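Local coordinates for DNA topoisomerase 2-associated protein PAT1 (Saccharomyces cerevisiae, PDB 5LMG) that acts as an mRNA decapping activator and translational repressor, its C-terminal domain directly binding the Dcp2 decapping enzyme and the Xrn1 exonuclease in yeast, at residues A[259-262]-A[263-266]; A[66-70]-A[71-75]; A[232-235]-A[236-240]. The protein carries 2 engineered substitutions. One frame throughout, in Å; residues are numbered along the deposited sequence.

Contact 1. Residues A[259-262]-A[263-266]; sequences YNDH and IMRL. With EDO (1,2-ethanediol), chain K; EDO (1,2-ethanediol), chain H.
I263 lays its CD1 methyl over one face of the Y259 ring, 4.1 Å from the ring centroid and 18° off the ring normal, a CH-pi contact in which the methyl sits toward the CZ side of the ring. Y259 holds its ring there with CG anti to the backbone N (chi1 -179°). Y259 OH bonds at 2.7 Å to O1 of an ethanediol, probably from the crystallisation liquor, which lies at the ring edge. One residue on, the M264 chain bends at chi3 and folds its CE back to within 3.9 Å of N260 CB and 3.6 Å of D261 OD1; the D261 carboxylate itself pairs with R257. H262 meets two side chains. L266 CD1 comes up obliquely to its ring, 3.6 Å from H262 NE2, while R265 NH2 stands near the plane at the ring edge, the guanidinium turned 82° from the imidazole. One water joins these two groups, hydrogen-bonded to H262 ND1 at 2.8 Å and weakly to R265 NH2. At the other end of the imidazole, NE2 is hydrogen-bonded to P149 O, so both ring nitrogens have partners, which should restrain the ring's rotation. Beneath the side chains, four consecutive i to i+4 backbone bonds set the spacing, from I263 N to Y259 O through L266 N to H262 O; that from M264 N to N260 O measures 2.8 Å. I263 and L266 also touch L154 of helix 151-174. This is the regular side-chain packing of an alpha-helix, helix 257-267, set against its neighbour in the largely helical Pat1 C-terminal domain.

Contact 2. Residues A[66-70]-A[71-75]; sequences EANLR and NGQQT
Q73 carries CG anti to its carbonyl carbon (chi1 -60°), which turns its side chain back over N68 in the last turn of the helix. Extended beyond CG, it passes N68 O with its CB and brings Q73 OE1 to 3.9 Å from N68 OD1, the side chains crossing at about a right angle, their amide planes 83° apart. The two oxygens merely lie near each other, with no bond between the side chains. N71 has the same first torsion, and its amide comes to lie by A67 O, N71 CG being 3.2 Å from that oxygen; the hydrogen bond to A67 O comes from N71 N, at 3.0 Å. The firm grip comes from the backbone: Q73 N donates to N68 O at 2.9 Å, and G72 N donates to L69 O at 3.0 Å, approaching from well above the carbonyl plane. G72, with a phi of 64°, is where the chain leaves helical geometry, and the two bonds back into the last turn make this a Schellman motif. Beyond the turn T75 returns to the helix and sets its CG2 methyl 3.7 Å from N68 CB and close to L69. R70 folds back the other way, its chain bent at chi3, so that one guanidinium face rests over E66 O and A67 CA. A water accepts from R70 NE and donates to N71 OD1, tying the two side chains together. Farther out, E66 forms a salt bridge with R111, and L69 touches F115. The chemistry is thus mostly main-chain: A67 O keeps its normal helical donor, N68 O and L69 O are taken up by turn amides at i+5 and i+3, and the surface side chains add a methyl contact and one water bridge.

Contact 3. Residues A[232-235]-A[236-240]; sequences ISTW and NEIYD. With EDO (1,2-ethanediol), chain L.
N236 is gripped at two points by one ethanediol, probably from the crystallisation liquor: its backbone O accepts from the diol O1 at 2.7 Å, and its ND2 donates to the diol O2 at 3.0 Å. The same diol also bonds to S287 O and places its C2 3.4 Å from Y239 CD1, obliquely to that ring. The N236 side chain, with CG anti to the carbonyl carbon (chi1 -64°), folds back toward the start of the helix, where OD1 lies 3.4 Å from S233 CB. S233 is the N-cap: its OG, anti to its own backbone N, accepts a weak bond from W235 N, and its backbone O takes another weak one from E237 N. The next two bonds are shorter and ordinary helical ones, I238 N to T234 O and Y239 N to W235 O. On the buried side W235 and Y239 pack one turn apart. Y239 CB sits over the face of the six-membered ring of W235, 4.0 Å from its centroid and only 10° off the normal, in a CH-pi contact. Beyond CB, the Y239 ring turns its edge toward the same indole face in an offset edge-to-face pair, with planes at 85°. Its hydroxyl is held by L284 O, and its ring meets H292 edge-to-face. Alongside, T234 and I238 point the same way and touch through CG2 and CD1, 3.6 Å apart. Helix 178-191 covers this side: M182 meets W235 and I238, L185 meets W235, and F178 meets T234. A serine N-cap followed by an i to i+4 aromatic pair, W235 facing helix 178-191 and Y239 reaching L284 and H292, thus begins helix 234-246 of this mostly helical domain.

How the contacts relate
All three contacts are local, each within a single helix or at its end, and none touches another: their nearest atoms are about 24 to 34 Å apart. Contact 3 is the most buried, and aromatic packing dominates it. Contact 1 is a surface contact with one buried residue, mixing apolar touches with a water bridge. Contact 2 lies farthest from the chain centre, about 35 Å away, has no buried residue and relies on the backbone. They sit at different places on three helices: contact 3 the start of 234-246, contact 1 the body of 257-267, contact 2 the end of 48-70. Contacts 1 and 3, on consecutive helices, lie on opposite sides of the chain centre.

Contact 1. Residues A[259-262]-A[263-266]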
ATOM      1  N   TYR A 259       5.358 -17.580  -2.720  1.00 43.80           N
ATOM      2  CA  TYR A 259       5.646 -16.206  -3.102  1.00 41.87           C
ATOM      3  C   TYR A 259       6.555 -15.564  -2.057  1.00 45.23           C
ATOM      4  O   TYR A 259       7.589 -15.006  -2.435  1.00 44.05           O
ATOM      5  CB  TYR A 259       4.355 -15.416  -3.264  1.00 41.59           C
ATOM      6  CG  TYR A 259       4.540 -13.975  -3.674  1.00 42.15           C
ATOM      7  CD1 TYR A 259       4.736 -13.630  -5.009  1.00 43.53           C
ATOM      8  CD2 TYR A 259       4.427 -12.946  -2.743  1.00 42.73           C
ATOM      9  CE1 TYR A 259       4.834 -12.299  -5.405  1.00 43.78           C
ATOM     10  CE2 TYR A 259       4.489 -11.609  -3.131  1.00 43.50           C
ATOM     11  CZ  TYR A 259       4.671 -11.291  -4.468  1.00 49.30           C
ATOM     12  OH  TYR A 259       4.732  -9.981  -4.856  1.00 48.58           O
ATOM     13  N   ASN A 260       6.197 -15.673  -0.755  1.00 41.49           N
ATOM     14  CA  ASN A 260       6.999 -15.123   0.347  1.00 42.42           C
ATOM     15  C   ASN A 260       8.444 -15.623   0.299  1.00 48.25           C
ATOM     16  O   ASN A 260       9.374 -14.810   0.346  1.00 46.30           O
ATOM     17  CB  ASN A 260       6.369 -15.440   1.705  1.00 44.24           C
ATOM     18  CG  ASN A 260       5.058 -14.748   1.978  1.00 60.72           C
ATOM     19  OD1 ASN A 260       4.681 -13.765   1.329  1.00 52.48           O
ATOM     20  ND2 ASN A 260       4.341 -15.242   2.975  1.00 51.48           N
ATOM     21  N   ASP A 261       8.624 -16.954   0.148  1.00 46.40           N
ATOM     22  CA  ASP A 261       9.931 -17.612   0.041  1.00 46.88           C
ATOM     23  C   ASP A 261      10.807 -16.995  -1.027  1.00 49.38           C
ATOM     24  O   ASP A 261      11.986 -16.726  -0.774  1.00 47.83           O
ATOM     25  CB  ASP A 261       9.743 -19.096  -0.282  1.00 49.87           C
ATOM     26  CG  ASP A 261       9.432 -19.981   0.910  1.00 68.53           C
ATOM     27  OD1 ASP A 261       9.035 -19.440   1.977  1.00 68.84           O
ATOM     28  OD2 ASP A 261       9.586 -21.214   0.784  1.00 79.61           O
ATOM     29  N   HIS A 262      10.230 -16.822  -2.231  1.00 45.84           N
ATOM     30  CA  HIS A 262      10.867 -16.255  -3.408  1.00 46.74           C
ATOM     31  C   HIS A 262      11.403 -14.846  -3.124  1.00 51.37           C
ATOM     32  O   HIS A 262      12.580 -14.587  -3.410  1.00 51.16           O
ATOM     33  CB  HIS A 262       9.898 -16.295  -4.606  1.00 48.01           C
ATOM     34  CG  HIS A 262      10.473 -15.722  -5.861  1.00 51.62           C
ATOM     35  ND1 HIS A 262      11.313 -16.462  -6.669  1.00 54.22           N
ATOM     36  CD2 HIS A 262      10.327 -14.488  -6.392  1.00 53.06           C
ATOM     37  CE1 HIS A 262      11.646 -15.661  -7.667  1.00 53.73           C
ATOM     38  NE2 HIS A 262      11.071 -14.465  -7.547  1.00 53.41           N
ATOM     39  N   ILE A 263      10.566 -13.968  -2.512  1.00 48.40           N
ATOM     40  CA  ILE A 263      10.916 -12.588  -2.131  1.00 47.97           C
ATOM     41  C   ILE A 263      12.000 -12.584  -1.048  1.00 51.13           C
ATOM     42  O   ILE A 263      12.958 -11.818  -1.157  1.00 50.02           O
ATOM     43  CB  ILE A 263       9.688 -11.729  -1.671  1.00 50.61           C
ATOM     44  CG1 ILE A 263       8.445 -11.849  -2.606  1.00 51.10           C
ATOM     45  CG2 ILE A 263      10.073 -10.259  -1.452  1.00 51.56           C
ATOM     46  CD1 ILE A 263       8.582 -11.468  -4.023  1.00 53.19           C
ATOM     47  N   MET A 264      11.819 -13.408   0.008  1.00 48.75           N
ATOM     48  CA  MET A 264      12.748 -13.537   1.135  1.00 49.78           C
ATOM     49  C   MET A 264      14.157 -13.918   0.668  1.00 52.93           C
ATOM     50  O   MET A 264      15.129 -13.326   1.130  1.00 52.14           O
ATOM     51  CB  MET A 264      12.223 -14.542   2.169  1.00 52.72           C
ATOM     52  CG  MET A 264      11.088 -13.995   3.032  1.00 57.16           C
ATOM     53  SD  MET A 264      10.637 -15.129   4.383  1.00 62.85           S
ATOM     54  CE  MET A 264       9.762 -16.322   3.520  1.00 59.82           C
ATOM     55  N   ARG A 265      14.246 -14.858  -0.285  1.00 50.34           N
ATOM     56  CA  ARG A 265      15.480 -15.342  -0.914  1.00 51.11           C
ATOM     57  C   ARG A 265      16.184 -14.188  -1.667  1.00 54.54           C
ATOM     58  O   ARG A 265      17.385 -13.978  -1.481  1.00 54.41           O
ATOM     59  CB  ARG A 265      15.126 -16.493  -1.873  1.00 53.67           C
ATOM     60  CG  ARG A 265      16.284 -17.369  -2.337  1.00 69.76           C
ATOM     61  CD  ARG A 265      15.852 -18.825  -2.518  1.00 81.90           C
ATOM     62  NE  ARG A 265      14.794 -19.020  -3.519  1.00 87.92           N
ATOM     63  CZ  ARG A 265      13.555 -19.427  -3.245  1.00 97.74           C
ATOM     64  NH1 ARG A 265      13.190 -19.675  -1.992  1.00 86.89           N
ATOM     65  NH2 ARG A 265      12.671 -19.582  -4.222  1.00 75.82           N
ATOM     66  N   LEU A 266      15.424 -13.415  -2.473  1.00 49.56           N
ATOM     67  CA  LEU A 266      15.961 -12.302  -3.264  1.00 48.82           C
ATOM     68  C   LEU A 266      16.382 -11.074  -2.447  1.00 52.28           C
ATOM     69  O   LEU A 266      17.310 -10.362  -2.844  1.00 51.31           O
ATOM     70  CB  LEU A 266      14.965 -11.885  -4.371  1.00 48.58           C
ATOM     71  CG  LEU A 266      14.778 -12.861  -5.537  1.00 52.85           C
ATOM     72  CD1 LEU A 266      13.732 -12.352  -6.488  1.00 52.64           C
ATOM     73  CD2 LEU A 266      16.090 -13.109  -6.285  1.00 56.20           C
TER
HETATM   74  C1  EDO K 807       5.944  -7.920  -2.629  1.00 68.53           C
HETATM   75  O1  EDO K 807       5.821  -7.628  -4.009  1.00 69.14           O
HETATM   76  C2  EDO K 807       7.184  -7.210  -2.055  1.00 68.38           C
HETATM   77  O2  EDO K 807       7.295  -7.551  -0.681  1.00 68.81           O
HETATM   78  C1  EDO H 804       1.155 -16.074   5.720  1.00 66.28           C
HETATM   79  O1  EDO H 804       0.850 -15.056   6.663  1.00 65.04           O
HETATM   80  C2  EDO H 804       0.514 -15.715   4.359  1.00 67.62           C
HETATM   81  O2  EDO H 804       1.156 -14.588   3.751  1.00 65.39           O
HETATM   82  O   HOH W   1      11.609 -19.226  -6.789  1.00 71.44           O

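Contact 2. Residues A[66-70]-A[71-75]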
ATOM      1  N   GLU A  66      12.927  24.545 -13.964  1.00 42.97           N
ATOM      2  CA  GLU A  66      13.873  24.558 -12.847  1.00 41.62           C
ATOM      3  C   GLU A  66      14.940  25.619 -13.043  1.00 47.39           C
ATOM      4  O   GLU A  66      15.256  26.319 -12.080  1.00 47.62           O
ATOM      5  CB  GLU A  66      14.490  23.177 -12.630  1.00 42.09           C
ATOM      6  CG  GLU A  66      13.532  22.187 -11.990  1.00 50.88           C
ATOM      7  CD  GLU A  66      14.074  20.786 -11.769  1.00 66.57           C
ATOM      8  OE1 GLU A  66      15.043  20.395 -12.463  1.00 61.89           O
ATOM      9  OE2 GLU A  66      13.465  20.043 -10.964  1.00 58.89           O
ATOM     10  N   ALA A  67      15.459  25.776 -14.289  1.00 44.98           N
ATOM     11  CA  ALA A  67      16.474  26.787 -14.633  1.00 45.89           C
ATOM     12  C   ALA A  67      15.909  28.208 -14.498  1.00 51.55           C
ATOM     13  O   ALA A  67      16.564  29.056 -13.890  1.00 50.93           O
ATOM     14  CB  ALA A  67      17.015  26.563 -16.042  1.00 46.45           C
ATOM     15  N   ASN A  68      14.691  28.453 -15.033  1.00 50.46           N
ATOM     16  CA  ASN A  68      14.008  29.756 -14.952  1.00 50.80           C
ATOM     17  C   ASN A  68      13.786  30.164 -13.495  1.00 54.76           C
ATOM     18  O   ASN A  68      14.143  31.281 -13.114  1.00 53.60           O
ATOM     19  CB  ASN A  68      12.665  29.731 -15.698  1.00 49.32           C
ATOM     20  CG  ASN A  68      12.763  29.660 -17.201  1.00 63.47           C
ATOM     21  OD1 ASN A  68      13.767  30.033 -17.823  1.00 57.76           O
ATOM     22  ND2 ASN A  68      11.697  29.198 -17.815  1.00 53.84           N
ATOM     23  N   LEU A  69      13.238  29.237 -12.681  1.00 52.37           N
ATOM     24  CA  LEU A  69      12.971  29.441 -11.255  1.00 52.67           C
ATOM     25  C   LEU A  69      14.262  29.785 -10.477  1.00 55.43           C
ATOM     26  O   LEU A  69      14.271  30.740  -9.700  1.00 54.53           O
ATOM     27  CB  LEU A  69      12.273  28.202 -10.656  1.00 52.20           C
ATOM     28  CG  LEU A  69      11.636  28.380  -9.280  1.00 57.46           C
ATOM     29  CD1 LEU A  69      10.401  29.266  -9.347  1.00 58.32           C
ATOM     30  CD2 LEU A  69      11.290  27.044  -8.663  1.00 59.60           C
ATOM     31  N   ARG A  70      15.346  29.031 -10.737  1.00 51.57           N
ATOM     32  CA  ARG A  70      16.675  29.177 -10.128  1.00 50.87           C
ATOM     33  C   ARG A  70      17.260  30.564 -10.458  1.00 54.76           C
ATOM     34  O   ARG A  70      17.800  31.228  -9.571  1.00 53.84           O
ATOM     35  CB  ARG A  70      17.587  28.069 -10.667  1.00 50.89           C
ATOM     36  CG  ARG A  70      18.710  27.629  -9.748  1.00 61.19           C
ATOM     37  CD  ARG A  70      19.070  26.161  -9.980  1.00 65.18           C
ATOM     38  NE  ARG A  70      19.357  25.863 -11.386  1.00 71.80           N
ATOM     39  CZ  ARG A  70      18.923  24.785 -12.032  1.00 82.22           C
ATOM     40  NH1 ARG A  70      18.185  23.876 -11.405  1.00 65.95           N
ATOM     41  NH2 ARG A  70      19.227  24.606 -13.311  1.00 66.97           N
ATOM     42  N   ASN A  71      17.096  31.019 -11.720  1.00 51.34           N
ATOM     43  CA  ASN A  71      17.579  32.328 -12.171  1.00 51.38           C
ATOM     44  C   ASN A  71      16.638  33.482 -11.743  1.00 53.85           C
ATOM     45  O   ASN A  71      16.904  34.647 -12.052  1.00 53.43           O
ATOM     46  CB  ASN A  71      17.867  32.324 -13.689  1.00 53.94           C
ATOM     47  CG  ASN A  71      18.868  31.273 -14.147  1.00 74.69           C
ATOM     48  OD1 ASN A  71      19.853  30.953 -13.469  1.00 70.78           O
ATOM     49  ND2 ASN A  71      18.643  30.713 -15.324  1.00 65.79           N
ATOM     50  N   GLY A  72      15.594  33.143 -10.981  1.00 50.08           N
ATOM     51  CA  GLY A  72      14.603  34.079 -10.460  1.00 50.78           C
ATOM     52  C   GLY A  72      13.792  34.767 -11.535  1.00 55.41           C
ATOM     53  O   GLY A  72      13.510  35.965 -11.436  1.00 54.74           O
ATOM     54  N   GLN A  73      13.429  34.003 -12.579  1.00 52.80           N
ATOM     55  CA  GLN A  73      12.667  34.466 -13.736  1.00 53.25           C
ATOM     56  C   GLN A  73      11.274  33.850 -13.733  1.00 56.71           C
ATOM     57  O   GLN A  73      11.042  32.849 -13.050  1.00 54.67           O
ATOM     58  CB  GLN A  73      13.399  34.092 -15.034  1.00 55.03           C
ATOM     59  CG  GLN A  73      14.796  34.706 -15.166  1.00 70.63           C
ATOM     60  CD  GLN A  73      15.528  34.162 -16.361  1.00 93.43           C
ATOM     61  OE1 GLN A  73      15.900  32.983 -16.418  1.00 89.14           O
ATOM     62  NE2 GLN A  73      15.760  35.016 -17.342  1.00 91.44           N
ATOM     63  N   GLN A  74      10.356  34.443 -14.514  1.00 54.86           N
ATOM     64  CA  GLN A  74       8.971  33.996 -14.658  1.00 55.42           C
ATOM     65  C   GLN A  74       8.896  32.563 -15.191  1.00 58.97           C
ATOM     66  O   GLN A  74       9.725  32.170 -16.017  1.00 58.85           O
ATOM     67  CB  GLN A  74       8.193  34.969 -15.570  1.00 57.78           C
ATOM     68  CG  GLN A  74       6.975  35.630 -14.904  1.00 78.30           C
ATOM     69  CD  GLN A  74       7.301  36.415 -13.648  1.00 94.65           C
ATOM     70  OE1 GLN A  74       8.101  37.357 -13.658  1.00 91.58           O
ATOM     71  NE2 GLN A  74       6.685  36.037 -12.535  1.00 82.64           N
ATOM     72  N   THR A  75       7.937  31.779 -14.680  1.00 54.73           N
ATOM     73  CA  THR A  75       7.735  30.387 -15.100  1.00 54.57           C
ATOM     74  C   THR A  75       6.342  30.158 -15.659  1.00 59.34           C
ATOM     75  O   THR A  75       5.363  30.696 -15.128  1.00 59.32           O
ATOM     76  CB  THR A  75       8.038  29.383 -13.968  1.00 55.59           C
ATOM     77  OG1 THR A  75       7.404  29.828 -12.771  1.00 53.52           O
ATOM     78  CG2 THR A  75       9.539  29.178 -13.739  1.00 53.54           C
TER
HETATM   79  O   HOH W   2      19.906  27.683 -13.600  1.00 71.20           O

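Contact 3. Residues A[232-235]-A[236-240]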
ATOM      1  N   ILE A 232     -25.112   8.696   9.936  1.00 72.99           N
ATOM      2  CA  ILE A 232     -25.169   8.571   8.480  1.00 72.34           C
ATOM      3  C   ILE A 232     -24.333   9.634   7.784  1.00 73.08           C
ATOM      4  O   ILE A 232     -24.532  10.836   7.985  1.00 73.37           O
ATOM      5  CB  ILE A 232     -26.614   8.503   7.900  1.00 76.56           C
ATOM      6  CG1 ILE A 232     -27.572   9.535   8.578  1.00 77.92           C
ATOM      7  CG2 ILE A 232     -27.158   7.067   7.960  1.00 77.52           C
ATOM      8  CD1 ILE A 232     -28.726  10.067   7.706  1.00 87.06           C
ATOM      9  N   SER A 233     -23.386   9.177   6.969  1.00 66.16           N
ATOM     10  CA  SER A 233     -22.492  10.028   6.197  1.00 63.97           C
ATOM     11  C   SER A 233     -22.264   9.379   4.834  1.00 62.93           C
ATOM     12  O   SER A 233     -22.501   8.177   4.683  1.00 61.14           O
ATOM     13  CB  SER A 233     -21.164  10.199   6.932  1.00 67.18           C
ATOM     14  OG  SER A 233     -20.276  11.056   6.232  1.00 76.15           O
ATOM     15  N   THR A 234     -21.810  10.170   3.843  1.00 57.22           N
ATOM     16  CA  THR A 234     -21.455   9.657   2.520  1.00 55.63           C
ATOM     17  C   THR A 234     -20.291   8.642   2.701  1.00 54.31           C
ATOM     18  O   THR A 234     -20.279   7.611   2.023  1.00 50.31           O
ATOM     19  CB  THR A 234     -21.178  10.825   1.542  1.00 64.83           C
ATOM     20  OG1 THR A 234     -22.406  11.492   1.271  1.00 66.43           O
ATOM     21  CG2 THR A 234     -20.595  10.371   0.215  1.00 62.81           C
ATOM     22  N   TRP A 235     -19.369   8.910   3.667  1.00 50.66           N
ATOM     23  CA  TRP A 235     -18.238   8.024   3.978  1.00 49.20           C
ATOM     24  C   TRP A 235     -18.727   6.641   4.423  1.00 49.40           C
ATOM     25  O   TRP A 235     -18.219   5.642   3.910  1.00 46.54           O
ATOM     26  CB  TRP A 235     -17.228   8.666   4.969  1.00 48.11           C
ATOM     27  CG  TRP A 235     -16.137   7.759   5.505  1.00 48.59           C
ATOM     28  CD1 TRP A 235     -15.720   7.677   6.803  1.00 51.41           C
ATOM     29  CD2 TRP A 235     -15.317   6.827   4.763  1.00 48.08           C
ATOM     30  NE1 TRP A 235     -14.699   6.754   6.921  1.00 50.49           N
ATOM     31  CE2 TRP A 235     -14.449   6.202   5.692  1.00 51.70           C
ATOM     32  CE3 TRP A 235     -15.259   6.428   3.413  1.00 49.04           C
ATOM     33  CZ2 TRP A 235     -13.523   5.218   5.312  1.00 50.63           C
ATOM     34  CZ3 TRP A 235     -14.369   5.422   3.049  1.00 50.21           C
ATOM     35  CH2 TRP A 235     -13.502   4.843   3.986  1.00 50.49           C
ATOM     36  N   ASN A 236     -19.761   6.578   5.296  1.00 45.23           N
ATOM     37  CA  ASN A 236     -20.348   5.307   5.744  1.00 45.39           C
ATOM     38  C   ASN A 236     -20.866   4.493   4.537  1.00 49.01           C
ATOM     39  O   ASN A 236     -20.582   3.294   4.430  1.00 47.84           O
ATOM     40  CB  ASN A 236     -21.457   5.533   6.785  1.00 50.07           C
ATOM     41  CG  ASN A 236     -20.975   6.166   8.076  1.00 74.42           C
ATOM     42  OD1 ASN A 236     -21.473   7.214   8.500  1.00 74.93           O
ATOM     43  ND2 ASN A 236     -19.987   5.560   8.730  1.00 60.13           N
ATOM     44  N   GLU A 237     -21.536   5.182   3.585  1.00 45.09           N
ATOM     45  CA  GLU A 237     -22.051   4.592   2.346  1.00 44.97           C
ATOM     46  C   GLU A 237     -20.904   4.080   1.431  1.00 46.22           C
ATOM     47  O   GLU A 237     -20.983   2.958   0.922  1.00 44.51           O
ATOM     48  CB  GLU A 237     -22.957   5.598   1.581  1.00 46.77           C
ATOM     49  CG  GLU A 237     -24.202   6.048   2.332  1.00 58.30           C
ATOM     50  CD  GLU A 237     -25.082   4.942   2.886  1.00 81.99           C
ATOM     51  OE1 GLU A 237     -25.422   4.007   2.123  1.00 65.89           O
ATOM     52  OE2 GLU A 237     -25.410   4.997   4.094  1.00 81.34           O
ATOM     53  N   ILE A 238     -19.851   4.897   1.234  1.00 42.54           N
ATOM     54  CA  ILE A 238     -18.740   4.562   0.352  1.00 42.20           C
ATOM     55  C   ILE A 238     -17.873   3.440   0.961  1.00 43.74           C
ATOM     56  O   ILE A 238     -17.481   2.525   0.230  1.00 40.98           O
ATOM     57  CB  ILE A 238     -17.955   5.824  -0.094  1.00 45.32           C
ATOM     58  CG1 ILE A 238     -18.896   6.708  -0.981  1.00 46.40           C
ATOM     59  CG2 ILE A 238     -16.652   5.437  -0.841  1.00 44.46           C
ATOM     60  CD1 ILE A 238     -18.383   8.007  -1.419  1.00 51.94           C
ATOM     61  N   TYR A 239     -17.643   3.472   2.295  1.00 41.96           N
ATOM     62  CA  TYR A 239     -16.919   2.412   3.015  1.00 41.38           C
ATOM     63  C   TYR A 239     -17.638   1.068   2.760  1.00 46.29           C
ATOM     64  O   TYR A 239     -16.980   0.074   2.446  1.00 44.66           O
ATOM     65  CB  TYR A 239     -16.857   2.696   4.541  1.00 42.28           C
ATOM     66  CG  TYR A 239     -16.292   1.534   5.339  1.00 43.65           C
ATOM     67  CD1 TYR A 239     -17.115   0.497   5.783  1.00 45.52           C
ATOM     68  CD2 TYR A 239     -14.927   1.446   5.610  1.00 43.75           C
ATOM     69  CE1 TYR A 239     -16.594  -0.603   6.468  1.00 45.49           C
ATOM     70  CE2 TYR A 239     -14.394   0.349   6.296  1.00 43.82           C
ATOM     71  CZ  TYR A 239     -15.233  -0.667   6.732  1.00 47.84           C
ATOM     72  OH  TYR A 239     -14.729  -1.756   7.406  1.00 44.11           O
ATOM     73  N   ASP A 240     -18.989   1.054   2.896  1.00 44.67           N
ATOM     74  CA  ASP A 240     -19.793  -0.141   2.686  1.00 45.10           C
ATOM     75  C   ASP A 240     -19.699  -0.679   1.258  1.00 46.66           C
ATOM     76  O   ASP A 240     -19.685  -1.900   1.088  1.00 45.25           O
ATOM     77  CB  ASP A 240     -21.245   0.060   3.124  1.00 48.39           C
ATOM     78  CG  ASP A 240     -21.945  -1.257   3.380  1.00 63.06           C
ATOM     79  OD1 ASP A 240     -21.509  -1.996   4.308  1.00 62.02           O
ATOM     80  OD2 ASP A 240     -22.878  -1.592   2.613  1.00 70.44           O
TER
HETATM   81  C1  EDO L 808     -20.506   2.077   7.540  1.00 57.25           C
HETATM   82  O1  EDO L 808     -20.572   1.344   6.336  1.00 56.01           O
HETATM   83  C2  EDO L 808     -19.162   1.792   8.239  1.00 58.91           C
HETATM   84  O2  EDO L 808     -18.816   2.861   9.087  1.00 60.52           O